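Local atomic coordinates of probable glutamine synthetase (Pseudomonas aeruginosa, PDB entry 4HPP), a protein that belongs to the glutamine synthetase family, joining an N-terminal domain to a larger catalytic domain in a six-chain assembly. Residues N204-T209 against A338-H343. Numbering follows the deposited sequence.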
# COMPACT_ATOMS: atom_id res chain seq x y z
N ASN A 204 -6.95 -14.94 34.31
CA ASN A 204 -7.69 -14.03 33.45
C ASN A 204 -6.93 -12.76 33.09
O ASN A 204 -6.87 -12.37 31.92
CB ASN A 204 -8.96 -13.57 34.13
CG ASN A 204 -9.96 -14.67 34.32
OD1 ASN A 204 -9.96 -15.67 33.63
ND2 ASN A 204 -10.83 -14.48 35.27
N VAL A 205 -6.34 -12.11 34.09
CA VAL A 205 -5.50 -10.92 33.78
C VAL A 205 -4.37 -11.24 32.78
O VAL A 205 -4.06 -10.41 31.91
CB VAL A 205 -4.91 -10.24 35.04
CG1 VAL A 205 -3.83 -9.27 34.66
CG2 VAL A 205 -6.00 -9.52 35.84
N ARG A 206 -3.78 -12.44 32.85
CA ARG A 206 -2.69 -12.75 31.94
C ARG A 206 -3.19 -13.09 30.53
O ARG A 206 -2.56 -12.68 29.49
CB ARG A 206 -1.91 -13.93 32.48
CG ARG A 206 -1.19 -13.60 33.76
CD ARG A 206 -1.09 -14.84 34.65
NE ARG A 206 -0.41 -14.50 35.90
CZ ARG A 206 0.37 -15.32 36.60
NH1 ARG A 206 0.57 -16.56 36.14
NH2 ARG A 206 0.93 -14.90 37.77
N GLU A 207 -4.28 -13.86 30.49
CA GLU A 207 -4.71 -14.38 29.25
C GLU A 207 -5.34 -13.27 28.39
O GLU A 207 -5.16 -13.24 27.14
CB GLU A 207 -5.57 -15.61 29.47
CG GLU A 207 -4.74 -16.77 30.01
CD GLU A 207 -3.65 -17.14 29.03
OE1 GLU A 207 -2.51 -17.30 29.44
OE2 GLU A 207 -3.95 -17.29 27.83
N VAL A 208 -5.99 -12.31 29.07
CA VAL A 208 -6.65 -11.19 28.40
C VAL A 208 -5.62 -10.17 27.95
O VAL A 208 -5.69 -9.70 26.83
CB VAL A 208 -7.72 -10.52 29.28
CG1 VAL A 208 -8.23 -9.23 28.65
CG2 VAL A 208 -8.87 -11.48 29.55
N THR A 209 -4.67 -9.81 28.80
CA THR A 209 -3.56 -8.92 28.36
C THR A 209 -2.89 -9.43 27.08
O THR A 209 -2.83 -8.70 26.06
CB THR A 209 -2.51 -8.72 29.44
OG1 THR A 209 -3.19 -8.24 30.59
CG2 THR A 209 -1.46 -7.68 29.04
N ALA A 338 5.33 -14.39 37.07
CA ALA A 338 4.21 -14.92 36.25
C ALA A 338 4.43 -16.30 35.63
O ALA A 338 3.55 -16.82 34.92
CB ALA A 338 3.81 -13.92 35.20
N THR A 339 5.61 -16.91 35.85
CA THR A 339 5.86 -18.27 35.40
C THR A 339 5.14 -19.25 36.33
O THR A 339 5.07 -20.45 36.05
CB THR A 339 7.37 -18.65 35.35
OG1 THR A 339 7.90 -18.59 36.66
CG2 THR A 339 8.12 -17.71 34.48
N THR A 340 4.59 -18.75 37.42
CA THR A 340 3.77 -19.62 38.30
C THR A 340 2.42 -20.05 37.76
O THR A 340 1.96 -19.53 36.77
CB THR A 340 3.41 -18.93 39.62
OG1 THR A 340 2.70 -17.72 39.33
CG2 THR A 340 4.68 -18.68 40.38
N CYS A 341 1.82 -21.02 38.43
CA CYS A 341 0.41 -21.34 38.29
C CYS A 341 -0.41 -20.63 39.41
O CYS A 341 -0.44 -21.06 40.54
CB CYS A 341 0.21 -22.87 38.25
SG CYS A 341 -1.49 -23.37 38.66
N PRO A 342 -1.07 -19.50 39.10
CA PRO A 342 -1.76 -18.73 40.19
C PRO A 342 -2.36 -19.55 41.36
O PRO A 342 -2.14 -19.23 42.53
CB PRO A 342 -2.86 -17.98 39.43
CG PRO A 342 -2.30 -17.80 38.05
CD PRO A 342 -1.19 -18.82 37.79
N HIS A 343 -3.10 -20.61 41.04
CA HIS A 343 -3.68 -21.56 42.03
C HIS A 343 -2.72 -22.33 42.82
O HIS A 343 -2.95 -22.51 44.00
CB HIS A 343 -4.48 -22.56 41.30
CG HIS A 343 -5.44 -21.94 40.34
ND1 HIS A 343 -5.14 -21.77 39.05
CD2 HIS A 343 -6.72 -21.42 40.54
CE1 HIS A 343 -6.19 -21.15 38.44
NE2 HIS A 343 -7.15 -20.95 39.35
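R206 and A338 mark the nearest backbone approach, their CA atoms 8.4 Å apart, so one long side chain spans the gap between a helical turn, 204-209, and the bend at 338-341 that leads into helix 342-358. The helical turn carries its regular backbone bonds, and T209 OG1 adds a second grip on V205 O at 2.7 Å. R206 alone reaches across from it. Its CG lies anti to the carbonyl carbon (chi1 -67°) and the chain bends at chi2 (149°), carrying the guanidinium in between A338 and P342. A338 CB sits over the centre of one face, 3.9 Å above the plane; P342 CG covers the opposite face nearer its rim, so the flat group is clamped between two aliphatic surfaces. Tightest on the proline side is P342 CD, 3.3 Å from R206 NH1. At the guanidinium edge, in its plane, T340 O accepts a weak, bent hydrogen bond from R206 NH1 (3.3 Å, 144° at the hydrogen). A338 O is just as near to R206 NH1, 3.2 Å, but its angle is too poor for a bond; two carbonyl oxygens beside the buried cation would still be expected to favour its charge. T340 OG1 crosses close to R206 NH2 but is bonded to D337 O instead, while R206 NH2 makes a weak hydrogen bond to H132 NE2. C341 occupies the N-cap position, its side chain capping a backbone N farther along. Deep in the catalytic domain, the contact thus ties helix 196-216 to the connection between strand 330-336 and helix 342-358, reinforced where P342 packs on A202 and V203 and H343 NE2 bonds D200 OD2; helix 159-169 lies against V208 and T209, and helix 108-121 against C341 and H343.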